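Local coordinates for mandelate racemase/muconate lactonizing enzyme, C-terminal domain protein (PDB 4DWD), which binds magnesium and probably acts as a hydro-lyase of the enolase superfamily, at residues I5-D17 with D362-G374. Numbering follows the deposited sequence.
Sequences IAKVEALSVAMGD and DELASRATEITVG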
ATOM      1  N   ILE B   5     -31.213   4.002  40.142  1.00 15.89           N
ATOM      2  CA  ILE B   5     -32.244   3.698  39.160  1.00 14.85           C
ATOM      3  C   ILE B   5     -33.290   2.775  39.789  1.00 15.34           C
ATOM      4  O   ILE B   5     -32.946   1.737  40.358  1.00 16.83           O
ATOM      5  CB  ILE B   5     -31.615   3.017  37.938  1.00 14.40           C
ATOM      6  CG1 ILE B   5     -30.620   3.968  37.254  1.00 15.43           C
ATOM      7  CG2 ILE B   5     -32.689   2.512  36.982  1.00 14.53           C
ATOM      8  CD1 ILE B   5     -29.653   3.258  36.326  1.00 15.89           C
ATOM      9  N   ALA B   6     -34.565   3.151  39.682  1.00 14.74           N
ATOM     10  CA  ALA B   6     -35.637   2.369  40.291  1.00 15.53           C
ATOM     11  C   ALA B   6     -36.328   1.461  39.287  1.00 15.37           C
ATOM     12  O   ALA B   6     -36.659   0.314  39.593  1.00 18.64           O
ATOM     13  CB  ALA B   6     -36.651   3.290  40.953  1.00 15.47           C
ATOM     14  N   LYS B   7     -36.541   1.981  38.084  1.00 14.18           N
ATOM     15  CA  LYS B   7     -37.356   1.305  37.097  1.00 14.51           C
ATOM     16  C   LYS B   7     -36.901   1.658  35.680  1.00 14.25           C
ATOM     17  O   LYS B   7     -36.586   2.811  35.386  1.00 13.77           O
ATOM     18  CB  LYS B   7     -38.822   1.707  37.289  1.00 15.93           C
ATOM     19  CG  LYS B   7     -39.802   0.877  36.486  1.00 16.56           C
ATOM     20  CD  LYS B   7     -41.239   1.102  36.929  1.00 23.09           C
ATOM     21  CE  LYS B   7     -42.178   0.178  36.166  1.00 29.55           C
ATOM     22  NZ  LYS B   7     -43.441  -0.096  36.903  1.00 44.21           N
ATOM     23  N   VAL B   8     -36.881   0.652  34.816  1.00 13.17           N
ATOM     24  CA  VAL B   8     -36.594   0.853  33.400  1.00 12.57           C
ATOM     25  C   VAL B   8     -37.769   0.273  32.615  1.00 14.36           C
ATOM     26  O   VAL B   8     -38.092  -0.909  32.754  1.00 15.60           O
ATOM     27  CB  VAL B   8     -35.273   0.171  32.972  1.00 13.60           C
ATOM     28  CG1 VAL B   8     -35.052   0.337  31.471  1.00 13.97           C
ATOM     29  CG2 VAL B   8     -34.084   0.718  33.754  1.00 14.74           C
ATOM     30  N   GLU B   9     -38.425   1.110  31.815  1.00 13.03           N
ATOM     31  CA  GLU B   9     -39.580   0.683  31.022  1.00 12.74           C
ATOM     32  C   GLU B   9     -39.295   0.806  29.539  1.00 12.87           C
ATOM     33  O   GLU B   9     -38.738   1.813  29.088  1.00 13.28           O
ATOM     34  CB  GLU B   9     -40.786   1.561  31.306  1.00 15.10           C
ATOM     35  CG  GLU B   9     -41.389   1.412  32.679  1.00 17.70           C
ATOM     36  CD  GLU B   9     -42.389   2.514  32.906  1.00 19.25           C
ATOM     37  OE1 GLU B   9     -43.525   2.411  32.407  1.00 22.19           O
ATOM     38  OE2 GLU B   9     -42.021   3.507  33.536  1.00 20.01           O
ATOM     39  N   ALA B  10     -39.715  -0.206  28.787  1.00 12.46           N
ATOM     40  CA  ALA B  10     -39.591  -0.216  27.329  1.00 11.03           C
ATOM     41  C   ALA B  10     -40.986  -0.025  26.730  1.00 11.60           C
ATOM     42  O   ALA B  10     -41.882  -0.833  26.981  1.00 12.58           O
ATOM     43  CB  ALA B  10     -38.983  -1.538  26.862  1.00 10.86           C
ATOM     44  N   LEU B  11     -41.164   1.041  25.951  1.00 10.36           N
ATOM     45  CA  LEU B  11     -42.485   1.468  25.491  1.00 11.33           C
ATOM     46  C   LEU B  11     -42.559   1.585  23.969  1.00 11.30           C
ATOM     47  O   LEU B  11     -41.762   2.287  23.342  1.00 12.35           O
ATOM     48  CB  LEU B  11     -42.823   2.832  26.107  1.00 12.38           C
ATOM     49  CG  LEU B  11     -42.815   2.947  27.637  1.00 13.44           C
ATOM     50  CD1 LEU B  11     -43.063   4.385  28.055  1.00 15.83           C
ATOM     51  CD2 LEU B  11     -43.826   2.002  28.274  1.00 17.62           C
ATOM     52  N   SER B  12     -43.535   0.891  23.384  1.00 11.36           N
ATOM     53  CA  SER B  12     -43.861   1.025  21.974  1.00 11.82           C
ATOM     54  C   SER B  12     -45.035   1.999  21.899  1.00 12.40           C
ATOM     55  O   SER B  12     -46.099   1.736  22.477  1.00 12.83           O
ATOM     56  CB  SER B  12     -44.238  -0.337  21.379  1.00 12.97           C
ATOM     57  OG  SER B  12     -44.769  -0.211  20.069  1.00 13.85           O
ATOM     58  N   VAL B  13     -44.837   3.120  21.208  1.00 11.59           N
ATOM     59  CA  VAL B  13     -45.784   4.238  21.254  1.00 11.98           C
ATOM     60  C   VAL B  13     -46.309   4.617  19.867  1.00 13.11           C
ATOM     61  O   VAL B  13     -45.526   4.866  18.945  1.00 13.42           O
ATOM     62  CB  VAL B  13     -45.131   5.465  21.935  1.00 12.29           C
ATOM     63  CG1 VAL B  13     -46.106   6.637  22.037  1.00 13.58           C
ATOM     64  CG2 VAL B  13     -44.609   5.091  23.323  1.00 13.98           C
ATOM     65  N   ALA B  14     -47.636   4.651  19.730  1.00 13.56           N
ATOM     66  CA  ALA B  14     -48.306   5.113  18.517  1.00 13.97           C
ATOM     67  C   ALA B  14     -48.144   6.626  18.397  1.00 14.52           C
ATOM     68  O   ALA B  14     -48.487   7.359  19.325  1.00 15.05           O
ATOM     69  CB  ALA B  14     -49.780   4.726  18.551  1.00 15.59           C
HETATM   70  N   MSE B  15     -47.613   7.090  17.265  1.00 14.66           N
HETATM   71  CA  MSE B  15     -47.266   8.511  17.103  1.00 14.76           C
HETATM   72  C   MSE B  15     -48.161   9.222  16.118  1.00 16.82           C
HETATM   73  O   MSE B  15     -48.567   8.651  15.102  1.00 17.18           O
HETATM   74  CB  MSE B  15     -45.826   8.591  16.598  1.00 14.57           C
HETATM   75  CG  MSE B  15     -44.833   8.044  17.625  1.00 14.19           C
HETATM   76 SE   MSE B  15     -44.552   9.247  19.152  1.00 15.81          SE
HETATM   77  CE  MSE B  15     -43.360  10.548  18.289  1.00 17.26           C
ATOM     78  N   GLY B  16     -48.463  10.484  16.417  1.00 15.39           N
ATOM     79  CA  GLY B  16     -49.217  11.361  15.511  1.00 17.95           C
ATOM     80  C   GLY B  16     -50.583  10.823  15.143  1.00 19.80           C
ATOM     81  O   GLY B  16     -51.223  10.127  15.937  1.00 19.29           O
ATOM     82  N   ASP B  17     -51.020  11.137  13.924  1.00 24.08           N
ATOM     83  CA  ASP B  17     -52.340  10.720  13.427  1.00 26.45           C
ATOM     84  C   ASP B  17     -52.378   9.257  12.973  1.00 30.60           C
ATOM     85  O   ASP B  17     -51.344   8.585  12.914  1.00 28.48           O
ATOM     86  CB  ASP B  17     -52.829  11.652  12.307  1.00 32.34           C
ATOM     87  CG  ASP B  17     -51.915  11.659  11.080  1.00 33.62           C
ATOM     88  OD1 ASP B  17     -50.891  10.938  11.045  1.00 32.24           O
ATOM     89  OD2 ASP B  17     -52.231  12.407  10.129  1.00 45.10           O
ATOM     90  N   ASP B 362     -50.522  11.921  29.569  1.00 22.86           N
ATOM     91  CA  ASP B 362     -51.785  11.265  29.320  1.00 25.09           C
ATOM     92  C   ASP B 362     -51.877  10.774  27.879  1.00 21.51           C
ATOM     93  O   ASP B 362     -52.367   9.668  27.637  1.00 23.36           O
ATOM     94  CB  ASP B 362     -52.928  12.187  29.738  1.00 30.73           C
ATOM     95  CG  ASP B 362     -52.772  12.657  31.185  1.00 35.03           C
ATOM     96  OD1 ASP B 362     -52.657  11.794  32.090  1.00 33.61           O
ATOM     97  OD2 ASP B 362     -52.721  13.878  31.418  1.00 43.74           O
ATOM     98  N   GLU B 363     -51.359  11.566  26.939  1.00 19.71           N
ATOM     99  CA  GLU B 363     -51.270  11.129  25.553  1.00 20.30           C
ATOM    100  C   GLU B 363     -50.348   9.923  25.470  1.00 19.54           C
ATOM    101  O   GLU B 363     -50.687   8.920  24.841  1.00 18.40           O
ATOM    102  CB  GLU B 363     -50.768  12.244  24.629  1.00 19.80           C
ATOM    103  CG  GLU B 363     -51.846  13.230  24.190  1.00 20.40           C
ATOM    104  CD  GLU B 363     -52.919  12.607  23.309  1.00 21.21           C
ATOM    105  OE1 GLU B 363     -52.727  11.498  22.769  1.00 20.64           O
ATOM    106  OE2 GLU B 363     -53.978  13.239  23.154  1.00 31.46           O
ATOM    107  N   LEU B 364     -49.191  10.014  26.120  1.00 18.18           N
ATOM    108  CA  LEU B 364     -48.264   8.893  26.133  1.00 18.94           C
ATOM    109  C   LEU B 364     -48.950   7.635  26.647  1.00 19.53           C
ATOM    110  O   LEU B 364     -48.907   6.597  25.994  1.00 19.49           O
ATOM    111  CB  LEU B 364     -47.058   9.203  27.010  1.00 19.62           C
ATOM    112  CG  LEU B 364     -46.161   7.973  27.151  1.00 21.35           C
ATOM    113  CD1 LEU B 364     -45.274   7.842  25.928  1.00 18.80           C
ATOM    114  CD2 LEU B 364     -45.377   8.016  28.442  1.00 24.06           C
ATOM    115  N   ALA B 365     -49.565   7.735  27.827  1.00 20.37           N
ATOM    116  CA  ALA B 365     -50.251   6.603  28.445  1.00 21.87           C
ATOM    117  C   ALA B 365     -51.241   5.952  27.485  1.00 19.80           C
ATOM    118  O   ALA B 365     -51.256   4.726  27.353  1.00 23.62           O
ATOM    119  CB  ALA B 365     -50.932   7.019  29.742  1.00 22.97           C
ATOM    120  N   SER B 366     -52.027   6.770  26.788  1.00 19.37           N
ATOM    121  CA  SER B 366     -53.071   6.270  25.889  1.00 19.99           C
ATOM    122  C   SER B 366     -52.527   5.607  24.627  1.00 20.32           C
ATOM    123  O   SER B 366     -53.248   4.858  23.963  1.00 19.83           O
ATOM    124  CB  SER B 366     -54.026   7.399  25.498  1.00 22.60           C
ATOM    125  OG  SER B 366     -53.419   8.261  24.556  1.00 24.97           O
ATOM    126  N   ARG B 367     -51.263   5.890  24.302  1.00 17.38           N
ATOM    127  CA  ARG B 367     -50.644   5.423  23.052  1.00 18.59           C
ATOM    128  C   ARG B 367     -49.539   4.387  23.266  1.00 17.90           C
ATOM    129  O   ARG B 367     -48.986   3.848  22.294  1.00 14.91           O
ATOM    130  CB  ARG B 367     -50.083   6.611  22.259  1.00 15.36           C
ATOM    131  CG  ARG B 367     -51.152   7.527  21.671  1.00 15.54           C
ATOM    132  CD  ARG B 367     -50.588   8.913  21.409  1.00 15.73           C
ATOM    133  NE  ARG B 367     -51.537   9.764  20.695  1.00 17.60           N
ATOM    134  CZ  ARG B 367     -51.581   9.899  19.370  1.00 16.53           C
ATOM    135  NH1 ARG B 367     -50.728   9.236  18.591  1.00 16.17           N
ATOM    136  NH2 ARG B 367     -52.495  10.691  18.820  1.00 16.97           N
ATOM    137  N   ALA B 368     -49.229   4.101  24.526  1.00 15.80           N
ATOM    138  CA  ALA B 368     -48.077   3.253  24.856  1.00 14.59           C
ATOM    139  C   ALA B 368     -48.451   1.812  25.159  1.00 15.16           C
ATOM    140  O   ALA B 368     -49.408   1.546  25.904  1.00 17.79           O
ATOM    141  CB  ALA B 368     -47.286   3.845  26.015  1.00 15.92           C
ATOM    142  N   THR B 369     -47.694   0.894  24.563  1.00 14.99           N
ATOM    143  CA  THR B 369     -47.755  -0.510  24.923  1.00 18.04           C
ATOM    144  C   THR B 369     -46.422  -0.838  25.572  1.00 17.53           C
ATOM    145  O   THR B 369     -45.367  -0.637  24.964  1.00 16.69           O
ATOM    146  CB  THR B 369     -47.964  -1.390  23.674  1.00 17.33           C
ATOM    147  OG1 THR B 369     -49.242  -1.097  23.091  1.00 18.96           O
ATOM    148  CG2 THR B 369     -47.913  -2.875  24.024  1.00 21.54           C
ATOM    149  N   GLU B 370     -46.459  -1.323  26.805  1.00 17.10           N
ATOM    150  CA  GLU B 370     -45.225  -1.749  27.437  1.00 17.67           C
ATOM    151  C   GLU B 370     -44.772  -3.096  26.896  1.00 17.10           C
ATOM    152  O   GLU B 370     -45.569  -4.026  26.752  1.00 18.81           O
ATOM    153  CB  GLU B 370     -45.322  -1.791  28.962  1.00 20.93           C
ATOM    154  CG  GLU B 370     -43.931  -1.903  29.587  1.00 20.76           C
ATOM    155  CD  GLU B 370     -43.928  -1.993  31.099  1.00 25.32           C
ATOM    156  OE1 GLU B 370     -45.020  -2.007  31.701  1.00 28.36           O
ATOM    157  OE2 GLU B 370     -42.825  -2.060  31.691  1.00 26.44           O
ATOM    158  N   ILE B 371     -43.481  -3.185  26.595  1.00 16.23           N
ATOM    159  CA  ILE B 371     -42.865  -4.428  26.178  1.00 16.09           C
ATOM    160  C   ILE B 371     -42.226  -5.001  27.421  1.00 18.15           C
ATOM    161  O   ILE B 371     -41.381  -4.368  28.033  1.00 17.73           O
ATOM    162  CB  ILE B 371     -41.799  -4.179  25.092  1.00 16.10           C
ATOM    163  CG1 ILE B 371     -42.404  -3.422  23.897  1.00 15.83           C
ATOM    164  CG2 ILE B 371     -41.109  -5.481  24.686  1.00 18.70           C
ATOM    165  CD1 ILE B 371     -43.601  -4.079  23.242  1.00 18.28           C
ATOM    166  N   THR B 372     -42.675  -6.178  27.824  1.00 22.52           N
ATOM    167  CA  THR B 372     -42.214  -6.747  29.079  1.00 22.01           C
ATOM    168  C   THR B 372     -41.569  -8.087  28.840  1.00 27.72           C
ATOM    169  O   THR B 372     -41.613  -8.615  27.734  1.00 30.54           O
ATOM    170  CB  THR B 372     -43.365  -6.935  30.092  1.00 24.69           C
ATOM    171  OG1 THR B 372     -44.329  -7.847  29.553  1.00 28.90           O
ATOM    172  CG2 THR B 372     -44.042  -5.608  30.423  1.00 22.71           C
ATOM    173  N   VAL B 373     -40.963  -8.636  29.885  1.00 28.07           N
ATOM    174  CA  VAL B 373     -40.426  -9.979  29.810  1.00 30.72           C
ATOM    175  C   VAL B 373     -41.598 -10.921  29.559  1.00 32.45           C
ATOM    176  O   VAL B 373     -42.516 -11.029  30.378  1.00 33.86           O
ATOM    177  CB  VAL B 373     -39.662 -10.344  31.093  1.00 30.31           C
ATOM    178  CG1 VAL B 373     -39.250 -11.810  31.090  1.00 32.77           C
ATOM    179  CG2 VAL B 373     -38.452  -9.437  31.233  1.00 24.30           C
ATOM    180  N   GLY B 374     -41.582 -11.545  28.384  1.00 38.38           N
ATOM    181  CA  GLY B 374     -42.598 -12.511  28.002  1.00 38.74           C
ATOM    182  C   GLY B 374     -43.843 -12.024  27.276  1.00 42.76           C
ATOM    183  O   GLY B 374     -44.708 -12.847  26.989  1.00 46.42           O
TER
HETATM  184  O   HOH W   1     -40.740  -2.669  30.020  1.00 18.66           O
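Arg367 closes the helix 361-367 and reaches along strand 5-14 to clasp the backbone just past the strand's end. Its chain runs extended from CG to NE, over the Ala14 carbonyl, and delivers the guanidinium edge-on to Gly16. Arg367 NH1 lies 2.8 Å from Gly16 O, in the carbonyl plane and on a lone pair; Arg367 NH2 reaches the same oxygen at 3.2 Å along a more bent path (137°). NH1 also bonds Ala14 O, though from above that carbonyl's plane, and a salt bridge from Arg367 NE to Glu363 OE1 (3.0 Å), together with the bonds from NH1 and NH2, holds the guanidinium flat in one rotation. Next to this clasp the packing is tight: Val13 CG2 sits 3.8 Å from Leu364 CD1 and also touches Ala368 CB, while antiparallel bonds pair Ser12 with Thr369. The other end is looser and wet. A water takes the Ala10 N-H and donates to Glu370 OE2 (2.7 Å) and Ile371 O, bridging the diverging strands, while Glu9 turns its carboxylate to Arg29. Strand 5-14 lies between strands 24-32 and 368-372 in the antiparallel sheet of the N-terminal capping domain, which the C-terminal chain returns to complete; Ser12 and Ile371 face helix 49-63, and helix 361-367 packs against the other face.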